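PDB 3L76: aspartokinase from Synechocystis, which probably catalyses the ATP-dependent phosphorylation of the beta-carboxyl group of aspartate and carries ACT domains that bind lysine and threonine. Local coordinates for residues A[33-38]-A[124-129]; A[263-268]-A[357-362]; A[373-378]-A[394-399]. All blocks are in the same frame, centred on the assembly; numbering follows the deposited sequence. Where two conformers were deposited one is given.

Contact 1: A[33-38]-A[124-129]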
loop_
_atom_site.group_PDB
_atom_site.type_symbol
_atom_site.label_atom_id
_atom_site.label_comp_id
_atom_site.label_asym_id
_atom_site.label_seq_id
_atom_site.Cartn_x
_atom_site.Cartn_y
_atom_site.Cartn_z
ATOM N N GLY A 33 1.154 2.702 33.521
ATOM C CA GLY A 33 0.645 1.442 34.016
ATOM C C GLY A 33 -0.483 0.974 33.136
ATOM O O GLY A 33 -1.402 0.296 33.586
ATOM N N ASN A 34 -0.398 1.334 31.863
ATOM C CA ASN A 34 -1.466 1.048 30.923
ATOM C C ASN A 34 -1.022 0.206 29.748
ATOM O O ASN A 34 0.133 0.257 29.335
ATOM C CB ASN A 34 -2.065 2.354 30.414
ATOM C CG ASN A 34 -2.563 3.216 31.529
ATOM O OD1 ASN A 34 -3.410 2.793 32.312
ATOM N ND2 ASN A 34 -2.025 4.425 31.632
ATOM N N SER A 35 -1.959 -0.570 29.218
ATOM C CA SER A 35 -1.769 -1.283 27.967
ATOM C C SER A 35 -2.416 -0.485 26.834
ATOM O O SER A 35 -3.532 0.019 26.978
ATOM C CB SER A 35 -2.393 -2.668 28.062
ATOM O OG SER A 35 -1.852 -3.373 29.163
ATOM N N LEU A 36 -1.715 -0.366 25.710
ATOM C CA LEU A 36 -2.156 0.526 24.647
ATOM C C LEU A 36 -2.354 -0.132 23.288
ATOM O O LEU A 36 -1.448 -0.788 22.777
ATOM C CB LEU A 36 -1.197 1.707 24.507
ATOM C CG LEU A 36 -1.599 2.935 25.320
ATOM C CD1 LEU A 36 -1.429 2.654 26.802
ATOM C CD2 LEU A 36 -0.775 4.133 24.903
ATOM N N VAL A 37 -3.550 0.058 22.720
ATOM C CA VAL A 37 -3.821 -0.258 21.322
ATOM C C VAL A 37 -3.989 1.046 20.554
ATOM O O VAL A 37 -4.834 1.873 20.897
ATOM C CB VAL A 37 -5.088 -1.103 21.157
ATOM C CG1 VAL A 37 -5.434 -1.253 19.681
ATOM C CG2 VAL A 37 -4.900 -2.467 21.812
ATOM N N VAL A 38 -3.174 1.233 19.520
ATOM C CA VAL A 38 -3.175 2.486 18.781
ATOM C C VAL A 38 -3.678 2.344 17.346
ATOM O O VAL A 38 -3.238 1.472 16.597
ATOM C CB VAL A 38 -1.785 3.139 18.770
ATOM C CG1 VAL A 38 -1.806 4.412 17.949
ATOM C CG2 VAL A 38 -1.342 3.442 20.177
ATOM N N HIS A 124 -2.773 -11.399 22.655
ATOM C CA HIS A 124 -1.474 -12.039 22.853
ATOM C C HIS A 124 -0.300 -11.050 22.881
ATOM O O HIS A 124 0.428 -10.961 23.872
ATOM C CB HIS A 124 -1.240 -13.108 21.781
ATOM C CG HIS A 124 0.191 -13.523 21.648
ATOM N ND1 HIS A 124 0.878 -13.453 20.455
ATOM C CD2 HIS A 124 1.072 -13.998 22.562
ATOM C CE1 HIS A 124 2.118 -13.872 20.637
ATOM N NE2 HIS A 124 2.262 -14.206 21.907
ATOM N N LEU A 125 -0.115 -10.306 21.795
ATOM C CA LEU A 125 0.996 -9.352 21.713
ATOM C C LEU A 125 0.866 -8.266 22.785
ATOM O O LEU A 125 1.766 -7.449 22.977
ATOM C CB LEU A 125 1.129 -8.768 20.288
ATOM C CG LEU A 125 1.446 -9.885 19.266
ATOM C CD1 LEU A 125 0.955 -9.601 17.868
ATOM C CD2 LEU A 125 2.921 -10.222 19.240
ATOM N N ARG A 126 -0.251 -8.304 23.505
ATOM C CA ARG A 126 -0.544 -7.355 24.568
ATOM C C ARG A 126 0.499 -7.445 25.674
ATOM O O ARG A 126 0.627 -6.536 26.493
ATOM C CB ARG A 126 -1.930 -7.643 25.151
ATOM C CG ARG A 126 -2.638 -6.449 25.762
ATOM C CD ARG A 126 -3.346 -5.617 24.699
ATOM N NE ARG A 126 -2.398 -5.026 23.765
ATOM C CZ ARG A 126 -1.677 -3.945 24.030
ATOM N NH1 ARG A 126 -1.796 -3.339 25.201
ATOM N NH2 ARG A 126 -0.836 -3.469 23.128
ATOM N N GLU A 127 1.243 -8.546 25.701
ATOM C CA GLU A 127 2.231 -8.763 26.761
ATOM C C GLU A 127 3.576 -8.116 26.465
ATOM O O GLU A 127 4.466 -8.728 25.863
ATOM C CB GLU A 127 2.384 -10.246 27.077
ATOM C CG GLU A 127 1.290 -10.774 28.005
ATOM C CD GLU A 127 -0.114 -10.438 27.522
ATOM O OE1 GLU A 127 -0.469 -9.240 27.523
ATOM O OE2 GLU A 127 -0.865 -11.368 27.153
ATOM N N GLY A 128 3.693 -6.864 26.901
ATOM C CA GLY A 128 4.879 -6.058 26.696
ATOM C C GLY A 128 4.650 -4.934 25.701
ATOM O O GLY A 128 4.991 -3.774 25.956
ATOM N N LYS A 129 4.051 -5.281 24.566
ATOM C CA LYS A 129 4.036 -4.407 23.396
ATOM C C LYS A 129 2.810 -3.490 23.291
ATOM O O LYS A 129 1.698 -3.866 23.673
ATOM C CB LYS A 129 4.147 -5.262 22.131
ATOM C CG LYS A 129 5.432 -6.077 22.045
ATOM C CD LYS A 129 5.223 -7.372 21.268
ATOM C CE LYS A 129 6.547 -8.017 20.897
ATOM N NZ LYS A 129 7.192 -7.295 19.769
#
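The side chain of Arg126 lies against the side chains of Ser35 and Val37 and the backbone carbonyl of Leu36, a small loop-to-strand contact in the alpha/beta fold of the amino acid kinase domain. The strand that begins near Ser35 is hydrogen-bonded in parallel to strand 3-8 through Ile4 and Gln6, and strand 130-138 pairs with it on the other side, Val38 bonding to Val131 and Val133. Arg126 sits in the loop that leads from helix 121-125 into strand 130-138. Glu127 N is bonded to His124 O (3.1 Å); an inverse gamma turn centred on Glu127 and the positive phi of Gly128 then swing the chain toward the sheet. Arg126 CG stands opposite its own N (chi1 -153°), and bends at chi2 and chi3 bring the guanidinium up to the strand. Its NH2 lies 2.8 Å from Leu36 O, placing positive charge beside a backbone carbonyl. The side chain of Leu36 turns the other way, onto Ile26 and Thr29 of helix 16-31. With an alanine here, Leu36 O would probably lose its cationic neighbour and a gap would open beside Ser35 and Val37. Ser35 CB meets the guanidinium at its edge, near Arg126 NH1, whereas Val37 CG2 sits over one face, off-centre, 4.1 Å from Arg126 NE.

Contact 2: A[263-268]-A[357-362]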
loop_
_atom_site.group_PDB
_atom_site.type_symbol
_atom_site.label_atom_id
_atom_site.label_comp_id
_atom_site.label_asym_id
_atom_site.label_seq_id
_atom_site.Cartn_x
_atom_site.Cartn_y
_atom_site.Cartn_z
ATOM N N GLY A 263 -32.011 2.307 14.997
ATOM C CA GLY A 263 -33.146 1.884 15.792
ATOM C C GLY A 263 -34.500 2.411 15.387
ATOM O O GLY A 263 -34.606 3.394 14.674
ATOM N N VAL A 264 -35.543 1.724 15.842
ATOM C CA VAL A 264 -36.925 2.149 15.646
ATOM C C VAL A 264 -37.494 2.533 17.003
ATOM O O VAL A 264 -37.214 1.865 18.007
ATOM C CB VAL A 264 -37.841 1.018 15.065
ATOM C CG1 VAL A 264 -39.276 1.458 15.101
ATOM C CG2 VAL A 264 -37.487 0.684 13.648
ATOM N N GLU A 265 -38.307 3.591 17.038
ATOM C CA GLU A 265 -38.902 4.050 18.294
ATOM C C GLU A 265 -40.416 4.221 18.223
ATOM O O GLU A 265 -40.951 4.565 17.174
ATOM C CB GLU A 265 -38.235 5.337 18.739
ATOM C CG GLU A 265 -36.792 5.130 19.105
ATOM C CD GLU A 265 -36.024 6.416 19.262
ATOM O OE1 GLU A 265 -36.617 7.484 19.078
ATOM O OE2 GLU A 265 -34.814 6.364 19.560
ATOM N N TYR A 266 -41.100 3.965 19.341
ATOM C CA TYR A 266 -42.556 4.047 19.397
ATOM C C TYR A 266 -43.004 4.566 20.747
ATOM O O TYR A 266 -42.584 4.042 21.761
ATOM C CB TYR A 266 -43.195 2.684 19.122
ATOM C CG TYR A 266 -44.658 2.554 19.535
ATOM C CD1 TYR A 266 -45.637 3.418 19.050
ATOM C CD2 TYR A 266 -45.055 1.545 20.387
ATOM C CE1 TYR A 266 -46.977 3.274 19.419
ATOM C CE2 TYR A 266 -46.371 1.398 20.758
ATOM C CZ TYR A 266 -47.325 2.259 20.276
ATOM O OH TYR A 266 -48.633 2.098 20.666
ATOM N N ASP A 267 -43.864 5.586 20.745
ATOM C CA ASP A 267 -44.364 6.207 21.977
ATOM C C ASP A 267 -45.859 6.467 21.875
ATOM O O ASP A 267 -46.315 7.336 21.122
ATOM C CB ASP A 267 -43.622 7.513 22.257
ATOM C CG ASP A 267 -44.081 8.195 23.526
ATOM O OD1 ASP A 267 -45.016 7.700 24.197
ATOM O OD2 ASP A 267 -43.494 9.245 23.842
ATOM N N ALA A 268 -46.629 5.716 22.642
ATOM C CA ALA A 268 -48.083 5.812 22.555
ATOM C C ALA A 268 -48.661 6.875 23.501
ATOM O O ALA A 268 -49.815 7.289 23.364
ATOM C CB ALA A 268 -48.723 4.449 22.811
ATOM N N LYS A 357 -46.408 8.353 18.285
ATOM C CA LYS A 357 -45.208 8.828 17.616
ATOM C C LYS A 357 -44.287 7.655 17.281
ATOM O O LYS A 357 -43.962 6.835 18.150
ATOM C CB LYS A 357 -44.479 9.839 18.488
ATOM C CG LYS A 357 -43.247 10.388 17.815
ATOM C CD LYS A 357 -42.450 11.321 18.729
ATOM C CE LYS A 357 -42.054 10.629 20.028
ATOM N NZ LYS A 357 -41.050 11.441 20.745
ATOM N N ILE A 358 -43.903 7.542 16.017
ATOM C CA ILE A 358 -42.898 6.557 15.631
ATOM C C ILE A 358 -41.709 7.270 15.026
ATOM O O ILE A 358 -41.843 8.365 14.484
ATOM C CB ILE A 358 -43.423 5.505 14.645
ATOM C CG1 ILE A 358 -43.906 6.180 13.367
ATOM C CG2 ILE A 358 -44.541 4.706 15.273
ATOM C CD1 ILE A 358 -44.573 5.226 12.420
ATOM N N ALA A 359 -40.538 6.654 15.132
ATOM C CA ALA A 359 -39.331 7.249 14.566
ATOM C C ALA A 359 -38.340 6.209 14.100
ATOM O O ALA A 359 -38.324 5.061 14.581
ATOM C CB ALA A 359 -38.683 8.149 15.578
ATOM N N ILE A 360 -37.508 6.617 13.156
ATOM C CA ILE A 360 -36.285 5.883 12.871
ATOM C C ILE A 360 -35.152 6.775 13.325
ATOM O O ILE A 360 -35.211 7.998 13.190
ATOM C CB ILE A 360 -36.155 5.522 11.393
ATOM C CG1 ILE A 360 -36.104 6.801 10.531
ATOM C CG2 ILE A 360 -37.298 4.598 10.988
ATOM C CD1 ILE A 360 -35.931 6.520 9.045
ATOM N N ALA A 361 -34.128 6.168 13.901
ATOM C CA ALA A 361 -33.030 6.934 14.460
ATOM C C ALA A 361 -31.724 6.318 13.993
ATOM O O ALA A 361 -31.627 5.102 13.854
ATOM C CB ALA A 361 -33.130 6.928 15.966
ATOM N N GLY A 362 -30.724 7.150 13.739
ATOM C CA GLY A 362 -29.462 6.644 13.234
ATOM C C GLY A 362 -28.492 7.673 12.710
ATOM O O GLY A 362 -28.852 8.533 11.891
HETATM O O HOH W 1 -41.230 10.255 23.343
#
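Gly263 to Asp267 run antiparallel to Lys357 to Ala361, and six backbone hydrogen bonds satisfy the facing N-H and C=O groups of both strands. Gly263 with Ala361, Glu265 with Ala359 and Asp267 with Lys357 are the hydrogen-bonded pairs, each giving and receiving one bond. The straightest runs from Lys357 N to Asp267 O (3.0 Å, 175° at the hydrogen); its mate, Asp267 N to Lys357 O (2.9 Å), lies in the carbonyl plane. The side chains of Asp267 and Lys357 stand on the same face, but OD2 and NZ are 4.5 Å apart and a water joins them, donating to Asp267 OD2 and accepting from Lys357 NZ at 2.9 Å. Lys357 NZ also forms salt bridges with Asp300 and Glu565, both lining a bound lysine's pocket, while Asp267 OD1 takes the N-H of Asp269. Glu265 lies extended over the methyls of Ala359 and Ala361, and its OE1 pairs with Lys395. On the other face, Tyr266 CD1 meets Ile358 CG2 at 4.1 Å. This antiparallel pairing belongs to the sheet of an ACT domain: strand 395-401 flanks strand 348-361 on its far edge, while helices 371-381 and 405-415 pack over Val264, Tyr266, Ile358 and Ile360.

Contact 3: A[373-378]-A[394-399]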
loop_
_atom_site.group_PDB
_atom_site.type_symbol
_atom_site.label_atom_id
_atom_site.label_comp_id
_atom_site.label_asym_id
_atom_site.label_seq_id
_atom_site.Cartn_x
_atom_site.Cartn_y
_atom_site.Cartn_z
ATOM N N ALA A 373 -37.146 8.728 2.785
ATOM C CA ALA A 373 -37.998 8.221 1.718
ATOM C C ALA A 373 -38.372 6.763 1.955
ATOM O O ALA A 373 -39.512 6.343 1.727
ATOM C CB ALA A 373 -37.304 8.380 0.387
ATOM N N LYS A 374 -37.402 5.983 2.411
ATOM C CA LYS A 374 -37.653 4.579 2.681
ATOM C C LYS A 374 -38.564 4.391 3.895
ATOM O O LYS A 374 -39.390 3.488 3.924
ATOM C CB LYS A 374 -36.340 3.827 2.867
ATOM C CG LYS A 374 -36.541 2.354 3.150
ATOM C CD LYS A 374 -35.215 1.669 3.348
ATOM C CE LYS A 374 -35.390 0.197 3.699
ATOM N NZ LYS A 374 -34.154 -0.319 4.350
ATOM N N MET A 375 -38.422 5.247 4.897
ATOM C CA MET A 375 -39.383 5.241 5.993
ATOM C C MET A 375 -40.809 5.434 5.479
ATOM O O MET A 375 -41.694 4.618 5.742
ATOM C CB MET A 375 -39.062 6.319 7.011
ATOM C CG MET A 375 -39.955 6.251 8.230
ATOM S SD MET A 375 -39.708 7.653 9.323
ATOM C CE MET A 375 -40.690 7.108 10.706
ATOM N N PHE A 376 -41.017 6.510 4.729
ATOM C CA PHE A 376 -42.338 6.834 4.160
ATOM C C PHE A 376 -42.902 5.736 3.266
ATOM O O PHE A 376 -44.093 5.437 3.327
ATOM C CB PHE A 376 -42.296 8.170 3.396
ATOM C CG PHE A 376 -41.713 9.321 4.204
ATOM C CD1 PHE A 376 -41.712 9.292 5.603
ATOM C CD2 PHE A 376 -41.165 10.424 3.567
ATOM C CE1 PHE A 376 -41.180 10.351 6.345
ATOM C CE2 PHE A 376 -40.624 11.492 4.291
ATOM C CZ PHE A 376 -40.630 11.465 5.674
ATOM N N LYS A 377 -42.054 5.125 2.445
ATOM C CA LYS A 377 -42.493 4.023 1.584
ATOM C C LYS A 377 -42.938 2.814 2.412
ATOM O O LYS A 377 -43.979 2.219 2.147
ATOM C CB LYS A 377 -41.380 3.611 0.617
ATOM C CG LYS A 377 -41.709 2.390 -0.241
ATOM C CD LYS A 377 -40.441 1.751 -0.836
ATOM C CE LYS A 377 -40.727 0.396 -1.493
ATOM N NZ LYS A 377 -41.678 0.500 -2.639
ATOM N N THR A 378 -42.146 2.459 3.421
ATOM C CA THR A 378 -42.470 1.339 4.293
ATOM C C THR A 378 -43.848 1.492 4.920
ATOM O O THR A 378 -44.634 0.553 4.915
ATOM C CB THR A 378 -41.428 1.175 5.403
ATOM O OG1 THR A 378 -40.132 1.084 4.814
ATOM C CG2 THR A 378 -41.695 -0.087 6.195
ATOM N N VAL A 394 -30.594 13.208 13.577
ATOM C CA VAL A 394 -30.449 11.761 13.532
ATOM C C VAL A 394 -31.781 11.031 13.718
ATOM O O VAL A 394 -31.833 9.796 13.830
ATOM C CB VAL A 394 -29.402 11.279 14.570
ATOM C CG1 VAL A 394 -28.006 11.690 14.143
ATOM C CG2 VAL A 394 -29.717 11.843 15.945
ATOM N N LYS A 395 -32.872 11.790 13.719
ATOM C CA LYS A 395 -34.203 11.178 13.790
ATOM C C LYS A 395 -35.152 11.761 12.778
ATOM O O LYS A 395 -35.201 12.982 12.582
ATOM C CB LYS A 395 -34.840 11.380 15.185
ATOM C CG LYS A 395 -34.339 10.425 16.236
ATOM C CD LYS A 395 -35.125 10.549 17.509
ATOM C CE LYS A 395 -34.460 9.761 18.621
ATOM N NZ LYS A 395 -35.318 9.709 19.838
ATOM N N VAL A 396 -35.932 10.902 12.150
ATOM C CA VAL A 396 -37.177 11.364 11.539
ATOM C C VAL A 396 -38.389 10.817 12.317
ATOM O O VAL A 396 -38.557 9.605 12.472
ATOM C CB VAL A 396 -37.241 11.129 9.998
ATOM C CG1 VAL A 396 -36.383 9.975 9.594
ATOM C CG2 VAL A 396 -38.684 10.948 9.527
ATOM N N SER A 397 -39.193 11.737 12.852
ATOM C CA SER A 397 -40.384 11.385 13.629
ATOM C C SER A 397 -41.662 11.593 12.826
ATOM O O SER A 397 -41.775 12.539 12.043
ATOM C CB SER A 397 -40.459 12.165 14.937
ATOM O OG SER A 397 -39.266 12.060 15.699
ATOM N N CYS A 398 -42.605 10.675 13.008
ATOM C CA CYS A 398 -43.889 10.726 12.336
ATOM C C CYS A 398 -45.007 10.568 13.354
ATOM O O CYS A 398 -44.892 9.799 14.311
ATOM C CB CYS A 398 -44.002 9.619 11.293
ATOM S SG CYS A 398 -43.066 9.882 9.791
ATOM N N VAL A 399 -46.094 11.305 13.162
ATOM C CA VAL A 399 -47.251 11.093 14.018
ATOM C C VAL A 399 -48.250 10.309 13.209
ATOM O O VAL A 399 -48.472 10.616 12.038
ATOM C CB VAL A 399 -47.844 12.414 14.535
ATOM C CG1 VAL A 399 -49.059 12.147 15.386
ATOM C CG2 VAL A 399 -46.801 13.171 15.326
#
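Met375 extends straight from its helix, CG opposite the backbone N (chi1 -174°) and the rest of the chain unbent, so that its thioether reaches Val396 and Cys398 on the strand. Phe376, one residue on, has CG anti to the carbonyl carbon and beside its backbone N (chi1 -52°), which brings ring atom CE1 to the same two residues. Met375 and Val396 meet tip to tip, SD against CG2 at 3.5 Å, and the methyl CE continues past them to touch Cys398 SG at 3.8 Å. The ring of Phe376 presents one corner: CE1 lies 4.1 Å from Val396 CG2 and 4.0 Å from Cys398 SG, a sulfur-aromatic contact in which the thiol is set obliquely to the ring. This is the helix-on-sheet layer of an ACT domain, the beta-alpha-beta-beta-alpha-beta fold, with helix 373-378 running 28° from the direction of strand 395-399 and 10.3 Å from it between axes. Met375 also rests on Ile360 of the adjoining strand and on Leu412 of the domain's other helix, while Phe376 reaches Ala459 and Ala460 of helix 458-468, the first of which lines a threonine pocket. On the side of the helix turned to helix 405-415, Thr378 OG1 donates to Lys374 O (2.7 Å), which also accepts from Thr378 N; the two donors arrive from opposite faces of the carbonyl plane.

Overall arrangement
Contact 1 lies in the kinase domain, its centre about 41 Å from that of contact 2 and 45 Å from that of contact 3, with nearest atoms about 26 Å away in both cases. Contacts 2 and 3 have centres only 9 Å apart and share one ACT sheet: strand 348-361 of the former neighbours strand 395-401 of the latter, with Ile358 O 2.8 Å from Cys398 N, a probable hydrogen bond. Bound effectors are close to this pair. The side chain of Val396 is about 5 Å and that of Lys357 about 7 Å from a bound lysine, and Phe376 is about 6 Å from a threonine.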